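Side-chain contacts in WYL1 (Ruminococcus sp., PDB 6OAW), which probably modulates the activity of a Type VI-D CRISPR-Cas system as an accessory protein carrying a WYL domain: residues S34-D39 against E170-L175; S61-A66 against R163-V168; E179-I184 against Y257-L262. All blocks are in the same frame, centred on the assembly; numbering follows the deposited sequence.

Contact 1 of 3, residues S34-D39 against E170-L175; sequences SVIIKD and EDYALL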
loop_
_atom_site.group_PDB
_atom_site.type_symbol
_atom_site.label_atom_id
_atom_site.label_comp_id
_atom_site.label_asym_id
_atom_site.label_seq_id
_atom_site.Cartn_x
_atom_site.Cartn_y
_atom_site.Cartn_z
ATOM N N SER B 34 2.248 -13.881 -5.764
ATOM C CA SER B 34 3.560 -13.250 -6.002
ATOM C C SER B 34 4.000 -12.501 -4.724
ATOM O O SER B 34 5.195 -12.513 -4.426
ATOM C CB SER B 34 3.500 -12.368 -7.205
ATOM O OG SER B 34 2.791 -11.222 -6.857
ATOM N N VAL B 35 3.080 -11.916 -3.956
ATOM C CA VAL B 35 3.420 -11.339 -2.616
ATOM C C VAL B 35 3.934 -12.445 -1.680
ATOM O O VAL B 35 4.975 -12.249 -1.027
ATOM C CB VAL B 35 2.258 -10.558 -1.987
ATOM C CG1 VAL B 35 2.576 -10.158 -0.544
ATOM C CG2 VAL B 35 1.917 -9.315 -2.798
ATOM N N ILE B 36 3.279 -13.592 -1.641
ATOM C CA ILE B 36 3.656 -14.718 -0.728
ATOM C C ILE B 36 5.024 -15.311 -1.126
ATOM O O ILE B 36 5.832 -15.496 -0.234
ATOM C CB ILE B 36 2.527 -15.748 -0.691
ATOM C CG1 ILE B 36 1.314 -15.173 0.035
ATOM C CG2 ILE B 36 2.968 -17.066 -0.081
ATOM C CD1 ILE B 36 0.049 -15.940 -0.239
ATOM N N ILE B 37 5.264 -15.587 -2.408
ATOM C CA ILE B 37 6.572 -16.009 -2.998
ATOM C C ILE B 37 7.691 -15.035 -2.585
ATOM O O ILE B 37 8.728 -15.505 -2.074
ATOM C CB ILE B 37 6.426 -16.163 -4.536
ATOM C CG1 ILE B 37 5.797 -17.513 -4.874
ATOM C CG2 ILE B 37 7.731 -15.979 -5.289
ATOM C CD1 ILE B 37 6.710 -18.687 -4.567
ATOM N N LYS B 38 7.508 -13.736 -2.822
ATOM C CA LYS B 38 8.492 -12.689 -2.428
ATOM C C LYS B 38 8.732 -12.810 -0.918
ATOM O O LYS B 38 9.918 -12.960 -0.518
ATOM C CB LYS B 38 8.042 -11.273 -2.819
ATOM C CG LYS B 38 7.929 -10.998 -4.315
ATOM N N ASP B 39 7.677 -12.787 -0.094
ATOM C CA ASP B 39 7.863 -12.734 1.378
ATOM C C ASP B 39 8.616 -14.002 1.805
ATOM O O ASP B 39 9.494 -13.893 2.649
ATOM C CB ASP B 39 6.565 -12.602 2.167
ATOM C CG ASP B 39 5.802 -11.308 1.939
ATOM O OD1 ASP B 39 6.371 -10.401 1.322
ATOM O OD2 ASP B 39 4.610 -11.243 2.370
ATOM N N GLU B 170 -5.358 -14.072 0.527
ATOM C CA GLU B 170 -5.651 -12.836 -0.247
ATOM C C GLU B 170 -5.572 -11.641 0.707
ATOM O O GLU B 170 -5.005 -10.600 0.307
ATOM C CB GLU B 170 -7.017 -12.839 -0.932
ATOM C CG GLU B 170 -7.180 -13.903 -1.984
ATOM C CD GLU B 170 -6.573 -13.659 -3.352
ATOM O OE1 GLU B 170 -5.908 -12.612 -3.566
ATOM O OE2 GLU B 170 -6.751 -14.546 -4.225
ATOM N N ASP B 171 -6.087 -11.762 1.923
ATOM C CA ASP B 171 -6.015 -10.640 2.900
ATOM C C ASP B 171 -4.558 -10.423 3.346
ATOM O O ASP B 171 -4.126 -9.272 3.411
ATOM C CB ASP B 171 -6.875 -10.868 4.134
ATOM C CG ASP B 171 -8.328 -10.517 3.959
ATOM O OD1 ASP B 171 -8.700 -10.105 2.842
ATOM O OD2 ASP B 171 -9.068 -10.718 4.932
ATOM N N TYR B 172 -3.835 -11.496 3.649
ATOM C CA TYR B 172 -2.391 -11.425 3.980
ATOM C C TYR B 172 -1.688 -10.540 2.943
ATOM O O TYR B 172 -1.071 -9.532 3.315
ATOM C CB TYR B 172 -1.767 -12.818 4.025
ATOM C CG TYR B 172 -0.274 -12.754 4.175
ATOM C CD1 TYR B 172 0.315 -12.495 5.401
ATOM C CD2 TYR B 172 0.539 -12.869 3.057
ATOM C CE1 TYR B 172 1.690 -12.417 5.529
ATOM C CE2 TYR B 172 1.909 -12.802 3.163
ATOM C CZ TYR B 172 2.486 -12.570 4.400
ATOM O OH TYR B 172 3.850 -12.521 4.443
ATOM N N ALA B 173 -1.885 -10.859 1.664
ATOM C CA ALA B 173 -1.200 -10.227 0.513
ATOM C C ALA B 173 -1.494 -8.736 0.399
ATOM O O ALA B 173 -0.711 -8.083 -0.326
ATOM C CB ALA B 173 -1.587 -10.910 -0.767
ATOM N N LEU B 174 -2.568 -8.226 1.015
ATOM C CA LEU B 174 -2.986 -6.797 0.905
ATOM C C LEU B 174 -2.363 -5.965 2.034
ATOM O O LEU B 174 -2.399 -4.719 1.968
ATOM C CB LEU B 174 -4.527 -6.695 0.920
ATOM C CG LEU B 174 -5.230 -7.249 -0.332
ATOM C CD1 LEU B 174 -6.746 -7.206 -0.190
ATOM C CD2 LEU B 174 -4.788 -6.547 -1.610
ATOM N N LEU B 175 -1.863 -6.610 3.078
ATOM C CA LEU B 175 -1.282 -5.905 4.246
ATOM C C LEU B 175 -0.026 -5.151 3.812
ATOM O O LEU B 175 0.651 -5.608 2.845
ATOM C CB LEU B 175 -0.921 -6.922 5.325
ATOM C CG LEU B 175 -2.098 -7.629 5.974
ATOM C CD1 LEU B 175 -1.596 -8.726 6.902
ATOM C CD2 LEU B 175 -2.963 -6.622 6.730
#
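V35 and A173 mark the nearest approach of the two backbones, with 5.7 Å between V35 CA and A173 CA. V35 lies on helix 30-44, which follows strand 23-28 and precedes helix 55-71, an order consistent with a ribbon-helix-helix unit; A173 belongs to the type I beta turn from Y172 to L175, just where the chain leaves helix 161-172, toward its C-terminal side. Small and beta-branched residues suit so close a meeting. V35 CB comes to 4.0 Å from A173 CB, and both valine methyls face the alanine backbone, CG2 lying 3.8 Å from A173 O. The compact alanine lets the turn come this near.

Beside this apolar meeting, at the neighbouring residues I36 and Y172 and one turn further on at D39, the contact becomes mixed. Y172 sends its ring across with CG anti to the backbone N (chi1 172°), so that the ring passes I36 on the way to D39. I36 CG1 lies 3.9 Å from Y172 CD2, an apolar brush at a slant to the ring. A long aromatic with a polar end fits here: carbon meets isoleucine, while the hydroxyl reaches the buried acid. R180 of helix 177-184 also forms a salt bridge to D39 OD2, giving this oxygen two donors from different helices; such company would be expected to favour the ionised carboxylate. The carboxylate and the ring stand steeply to each other, their planes 78° apart. Y172 OH donates to D39 OD2 over 2.6 Å, meeting that oxygen on its anti side and 24° out of the carboxylate plane.

Contact 2 of 3, residues S61-A66 against R163-V168; sequences SIFDSA and RFLKAV
F63 of helix 55-71 reaches across to F164, L165 and V168 of helix 161-172, two helices that cross almost perpendicularly, with 88° between the directions of the short segments. Their axes come no closer than 11.4 Å, a wide separation bridged by large side chains.

The aromatic part is the meeting of F63 with F164. F63 CG is anti to the backbone N (chi1 -175°), which carries the ring out from its helix toward the other one. F63 CE2 lies 3.6 Å from F164 CZ, and F164 CE2 is nearly as close. The F164 atoms come in at the edge of the F63 ring, near its plane. With 5.7 Å between the ring centroids and 76° between the planes, the two rings meet obliquely. F90, in a loop, meets both rings edge-to-face, and F9 stacks on F164, so the two phenylalanines belong to a larger aromatic cluster.

The aliphatic part comes from leucine and valine. L165 CD2 approaches F63 CD2 at 4.0 Å, its branch running across the phenylalanine side chain at about a right angle. V168, whose CB bond is directed toward helix 55-71, brings CG1 to 4.4 Å from F63 CD2, a looser touch. The short valine suits the place where the backbones are nearest, with F63 CA and V168 CA 7.3 Å apart; F164 and L165, whose CB bonds do not point at the other helix, need their greater length to bring their ends to it.

No hydrogen bond links the two segments, and every touching residue is buried. The crossing therefore rests on dispersion and the hydrophobic effect: shape, rather than polar pairing, sets how these helices fit.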
loop_
_atom_site.group_PDB
_atom_site.type_symbol
_atom_site.label_atom_id
_atom_site.label_comp_id
_atom_site.label_asym_id
_atom_site.label_seq_id
_atom_site.Cartn_x
_atom_site.Cartn_y
_atom_site.Cartn_z
ATOM N N SER B 61 2.538 -20.874 9.116
ATOM C CA SER B 61 3.007 -19.797 10.026
ATOM C C SER B 61 2.060 -18.605 9.921
ATOM O O SER B 61 1.722 -18.018 10.957
ATOM C CB SER B 61 4.406 -19.359 9.699
ATOM O OG SER B 61 5.315 -20.399 9.952
ATOM N N ILE B 62 1.707 -18.213 8.700
ATOM C CA ILE B 62 0.822 -17.041 8.466
ATOM C C ILE B 62 -0.519 -17.344 9.140
ATOM O O ILE B 62 -0.974 -16.515 9.949
ATOM C CB ILE B 62 0.650 -16.750 6.972
ATOM C CG1 ILE B 62 1.965 -16.290 6.341
ATOM C CG2 ILE B 62 -0.464 -15.729 6.752
ATOM C CD1 ILE B 62 1.907 -16.173 4.841
ATOM N N PHE B 63 -1.103 -18.502 8.816
ATOM C CA PHE B 63 -2.382 -18.954 9.389
ATOM C C PHE B 63 -2.271 -18.950 10.913
ATOM O O PHE B 63 -3.158 -18.356 11.514
ATOM C CB PHE B 63 -2.815 -20.312 8.847
ATOM C CG PHE B 63 -4.171 -20.699 9.354
ATOM C CD1 PHE B 63 -4.305 -21.272 10.608
ATOM C CD2 PHE B 63 -5.302 -20.400 8.620
ATOM C CE1 PHE B 63 -5.561 -21.539 11.115
ATOM C CE2 PHE B 63 -6.561 -20.695 9.119
ATOM C CZ PHE B 63 -6.684 -21.269 10.361
ATOM N N ASP B 64 -1.223 -19.523 11.507
ATOM C CA ASP B 64 -1.105 -19.721 12.975
ATOM C C ASP B 64 -1.056 -18.354 13.660
ATOM O O ASP B 64 -1.794 -18.133 14.670
ATOM C CB ASP B 64 0.115 -20.562 13.360
ATOM C CG ASP B 64 -0.055 -22.048 13.072
ATOM O OD1 ASP B 64 -1.189 -22.456 12.773
ATOM O OD2 ASP B 64 0.945 -22.773 13.130
ATOM N N SER B 65 -0.238 -17.450 13.131
ATOM C CA SER B 65 -0.105 -16.090 13.689
ATOM C C SER B 65 -1.434 -15.341 13.622
ATOM O O SER B 65 -1.845 -14.779 14.656
ATOM C CB SER B 65 0.997 -15.375 12.981
ATOM O OG SER B 65 2.206 -16.023 13.303
ATOM N N ALA B 66 -2.056 -15.281 12.451
ATOM C CA ALA B 66 -3.296 -14.508 12.238
ATOM C C ALA B 66 -4.400 -15.087 13.135
ATOM O O ALA B 66 -5.162 -14.306 13.706
ATOM C CB ALA B 66 -3.690 -14.551 10.783
ATOM N N ARG B 163 -12.614 -21.676 0.524
ATOM C CA ARG B 163 -13.076 -20.272 0.591
ATOM C C ARG B 163 -12.347 -19.573 1.751
ATOM O O ARG B 163 -11.828 -18.443 1.542
ATOM C CB ARG B 163 -14.606 -20.247 0.741
ATOM N N PHE B 164 -12.311 -20.203 2.933
ATOM C CA PHE B 164 -11.703 -19.623 4.164
ATOM C C PHE B 164 -10.211 -19.342 3.903
ATOM O O PHE B 164 -9.749 -18.193 4.117
ATOM C CB PHE B 164 -11.940 -20.552 5.354
ATOM C CG PHE B 164 -11.250 -20.193 6.641
ATOM C CD1 PHE B 164 -11.056 -18.884 7.017
ATOM C CD2 PHE B 164 -10.857 -21.181 7.517
ATOM C CE1 PHE B 164 -10.450 -18.564 8.222
ATOM C CE2 PHE B 164 -10.245 -20.866 8.719
ATOM C CZ PHE B 164 -10.026 -19.556 9.066
ATOM N N LEU B 165 -9.480 -20.348 3.429
ATOM C CA LEU B 165 -8.011 -20.231 3.256
ATOM C C LEU B 165 -7.710 -19.226 2.141
ATOM O O LEU B 165 -6.742 -18.468 2.293
ATOM C CB LEU B 165 -7.415 -21.611 2.969
ATOM C CG LEU B 165 -7.499 -22.627 4.108
ATOM C CD1 LEU B 165 -6.865 -23.923 3.699
ATOM C CD2 LEU B 165 -6.846 -22.119 5.378
ATOM N N LYS B 166 -8.497 -19.198 1.066
ATOM C CA LYS B 166 -8.264 -18.213 -0.017
ATOM C C LYS B 166 -8.375 -16.798 0.575
ATOM O O LYS B 166 -7.543 -15.907 0.235
ATOM C CB LYS B 166 -9.256 -18.410 -1.160
ATOM C CG LYS B 166 -9.223 -17.302 -2.205
ATOM C CD LYS B 166 -10.211 -17.500 -3.350
ATOM C CE LYS B 166 -10.083 -16.436 -4.431
ATOM N NZ LYS B 166 -8.728 -16.379 -5.045
ATOM N N ALA B 167 -9.380 -16.598 1.428
ATOM C CA ALA B 167 -9.655 -15.296 2.073
ATOM C C ALA B 167 -8.479 -14.931 2.983
ATOM O O ALA B 167 -8.055 -13.789 2.967
ATOM C CB ALA B 167 -10.953 -15.361 2.819
ATOM N N VAL B 168 -7.973 -15.882 3.757
ATOM C CA VAL B 168 -6.827 -15.622 4.667
ATOM C C VAL B 168 -5.631 -15.104 3.843
ATOM O O VAL B 168 -5.051 -14.085 4.249
ATOM C CB VAL B 168 -6.469 -16.870 5.487
ATOM C CG1 VAL B 168 -5.092 -16.755 6.127
ATOM C CG2 VAL B 168 -7.508 -17.139 6.546
#

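Contact 3 of 3, residues E179-I184 against Y257-L262; sequences ERERLI and YRISRL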
loop_
_atom_site.group_PDB
_atom_site.type_symbol
_atom_site.label_atom_id
_atom_site.label_comp_id
_atom_site.label_asym_id
_atom_site.label_seq_id
_atom_site.Cartn_x
_atom_site.Cartn_y
_atom_site.Cartn_z
ATOM N N GLU B 179 3.202 -4.943 8.340
ATOM C CA GLU B 179 2.140 -5.821 8.892
ATOM C C GLU B 179 2.471 -7.269 8.545
ATOM O O GLU B 179 2.418 -8.094 9.449
ATOM C CB GLU B 179 0.748 -5.419 8.403
ATOM C CG GLU B 179 0.152 -4.257 9.190
ATOM C CD GLU B 179 -1.013 -3.583 8.478
ATOM O OE1 GLU B 179 -1.057 -3.583 7.213
ATOM O OE2 GLU B 179 -1.910 -3.099 9.186
ATOM N N ARG B 180 2.828 -7.558 7.295
ATOM C CA ARG B 180 3.096 -8.957 6.879
ATOM C C ARG B 180 4.261 -9.489 7.704
ATOM O O ARG B 180 4.184 -10.645 8.138
ATOM C CB ARG B 180 3.349 -9.076 5.374
ATOM C CG ARG B 180 2.120 -8.715 4.554
ATOM C CD ARG B 180 2.223 -9.043 3.091
ATOM N NE ARG B 180 3.542 -8.807 2.528
ATOM C CZ ARG B 180 4.005 -7.650 2.046
ATOM N NH1 ARG B 180 3.264 -6.553 2.067
ATOM N NH2 ARG B 180 5.240 -7.598 1.579
ATOM N N GLU B 181 5.248 -8.640 7.966
ATOM C CA GLU B 181 6.469 -9.033 8.709
ATOM C C GLU B 181 6.101 -9.413 10.151
ATOM O O GLU B 181 6.713 -10.349 10.695
ATOM C CB GLU B 181 7.497 -7.903 8.631
ATOM C CG GLU B 181 8.862 -8.340 9.103
ATOM C CD GLU B 181 9.822 -7.201 9.389
ATOM O OE1 GLU B 181 9.487 -6.313 10.239
ATOM O OE2 GLU B 181 10.871 -7.195 8.733
ATOM N N ARG B 182 5.103 -8.758 10.744
ATOM C CA ARG B 182 4.736 -9.031 12.162
ATOM C C ARG B 182 4.013 -10.371 12.246
ATOM O O ARG B 182 4.193 -11.057 13.238
ATOM C CB ARG B 182 3.920 -7.893 12.775
ATOM C CG ARG B 182 4.654 -6.564 12.782
ATOM C CD ARG B 182 4.197 -5.680 13.919
ATOM N NE ARG B 182 2.897 -5.074 13.660
ATOM C CZ ARG B 182 2.684 -4.052 12.830
ATOM N NH1 ARG B 182 3.684 -3.524 12.157
ATOM N NH2 ARG B 182 1.469 -3.575 12.653
ATOM N N LEU B 183 3.250 -10.755 11.230
ATOM C CA LEU B 183 2.657 -12.111 11.162
ATOM C C LEU B 183 3.777 -13.154 11.044
ATOM O O LEU B 183 3.734 -14.153 11.791
ATOM C CB LEU B 183 1.694 -12.200 9.974
ATOM C CG LEU B 183 0.371 -11.472 10.161
ATOM C CD1 LEU B 183 -0.454 -11.519 8.880
ATOM C CD2 LEU B 183 -0.410 -12.065 11.330
ATOM N N ILE B 184 4.762 -12.928 10.183
ATOM C CA ILE B 184 5.844 -13.929 9.931
ATOM C C ILE B 184 6.688 -14.108 11.193
ATOM O O ILE B 184 7.121 -15.236 11.427
ATOM C CB ILE B 184 6.724 -13.504 8.745
ATOM C CG1 ILE B 184 5.911 -13.370 7.459
ATOM C CG2 ILE B 184 7.915 -14.434 8.573
ATOM C CD1 ILE B 184 6.711 -12.696 6.341
ATOM N N TYR B 257 16.866 -2.766 16.868
ATOM C CA TYR B 257 17.087 -4.019 16.115
ATOM C C TYR B 257 15.889 -4.323 15.205
ATOM O O TYR B 257 14.761 -4.411 15.708
ATOM C CB TYR B 257 17.296 -5.197 17.071
ATOM C CG TYR B 257 18.586 -5.163 17.828
ATOM C CD1 TYR B 257 18.721 -4.404 18.975
ATOM C CD2 TYR B 257 19.709 -5.815 17.339
ATOM C CE1 TYR B 257 19.925 -4.356 19.668
ATOM C CE2 TYR B 257 20.919 -5.770 18.010
ATOM C CZ TYR B 257 21.022 -5.039 19.173
ATOM O OH TYR B 257 22.213 -4.978 19.806
ATOM N N ARG B 258 16.130 -4.555 13.917
ATOM C CA ARG B 258 15.113 -5.172 13.013
ATOM C C ARG B 258 14.613 -6.462 13.677
ATOM O O ARG B 258 15.465 -7.300 14.055
ATOM C CB ARG B 258 15.738 -5.504 11.653
ATOM C CG ARG B 258 16.059 -4.287 10.795
ATOM C CD ARG B 258 14.908 -3.916 9.886
ATOM N NE ARG B 258 14.605 -5.117 9.127
ATOM C CZ ARG B 258 15.061 -5.429 7.930
ATOM N NH1 ARG B 258 14.727 -6.598 7.402
ATOM N NH2 ARG B 258 15.776 -4.570 7.234
ATOM N N ILE B 259 13.306 -6.646 13.842
ATOM C CA ILE B 259 12.816 -7.900 14.474
ATOM C C ILE B 259 13.197 -9.096 13.597
ATOM O O ILE B 259 13.334 -10.216 14.155
ATOM C CB ILE B 259 11.317 -7.880 14.809
ATOM C CG1 ILE B 259 10.439 -7.991 13.567
ATOM C CG2 ILE B 259 10.963 -6.678 15.677
ATOM C CD1 ILE B 259 8.970 -8.078 13.901
ATOM N N SER B 260 13.408 -8.887 12.300
ATOM C CA SER B 260 13.787 -9.966 11.358
ATOM C C SER B 260 15.237 -10.431 11.585
ATOM O O SER B 260 15.571 -11.484 11.050
ATOM C CB SER B 260 13.541 -9.561 9.923
ATOM O OG SER B 260 14.313 -8.425 9.556
ATOM N N ARG B 261 16.057 -9.713 12.364
ATOM C CA ARG B 261 17.474 -10.090 12.614
ATOM C C ARG B 261 17.666 -10.567 14.062
ATOM O O ARG B 261 18.827 -10.751 14.460
ATOM C CB ARG B 261 18.407 -8.927 12.263
ATOM C CG ARG B 261 18.216 -8.336 10.876
ATOM C CD ARG B 261 18.959 -9.076 9.789
ATOM N NE ARG B 261 20.332 -8.596 9.727
ATOM C CZ ARG B 261 20.784 -7.538 9.029
ATOM N NH1 ARG B 261 19.973 -6.812 8.271
ATOM N NH2 ARG B 261 22.068 -7.215 9.091
ATOM N N LEU B 262 16.593 -10.800 14.822
ATOM C CA LEU B 262 16.644 -11.473 16.148
ATOM C C LEU B 262 16.092 -12.897 16.008
ATOM O O LEU B 262 15.195 -13.106 15.194
ATOM C CB LEU B 262 15.851 -10.663 17.180
ATOM C CG LEU B 262 16.327 -9.227 17.384
ATOM C CD1 LEU B 262 15.344 -8.461 18.231
ATOM C CD2 LEU B 262 17.723 -9.206 17.981
#
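The bend between strands 253-258 and 262-263 of the antiparallel sheet includes a short 3-10 segment at I259 and S260, a feature consistent with the SH3-like barrel of WYL domains. Against it comes E181 from helix 177-184, in the helical part of the chain that precedes the sheet; E181 CA and S260 CA are 7.8 Å apart.

Glutamate suits the gap because its chain is long. CG lies anti to the backbone N (chi1 -168°) and the chain stays extended beyond it, carrying the carboxylate up to the 3-10 segment. Its two oxygens then have different neighbours. E181 OE1 lies against I259, 3.8 Å from I259 CG1, and takes a hydrogen bond from N237 ND2 at the start of strand 237-243. The same asparagine accepts from R182 NH1, so neighbouring residues of one helix use both ends of its amide.

E181 OE2 turns to S260 and R258. It is 3.7 Å from S260 OG, close but not bonded, and 4.1 Å from R258 NH1, beyond a salt bridge. The arginine instead folds back within its own segment, bent at both chi2 and chi3. R258 NH1 donates to S260 OG at 2.9 Å, the serine oxygen lying 26° out of the guanidinium plane, while R258 NE adds a weak, longer bond of 3.3 Å to S260 OG. A serine fits here, being small and able to accept both donors.

Between the two segments there is thus van der Waals contact and a longer-range attraction, while N237 ties E181 and R182 to the sheet by hydrogen bonds. The buried charge of E181 is probably eased by the N237 amide and by the nearby arginine, with no ion pair formed.

How the contacts relate
Contacts 1 and 2 lie 11 Å apart, centre to centre, and share helix 161-172, which meets helix 30-44 around its C-terminal side and the turn that follows, and helix 55-71 through its middle; they touch where Y172 CD1 packs 3.6 Å from I62 CG2. Along the chain, contact 2 falls within the span bracketed by contact 1, and both close before contact 3 opens. Contact 3, its centre about 15 Å from contact 1's and 18 Å from contact 2's, leads to the sheet. Helix 177-184 is the bridge: it touches both earlier contacts, with a probable hydrogen bond of 2.8 Å between S65 OG and L183 O, so helix 161-172 is linked to the sheet through its successor.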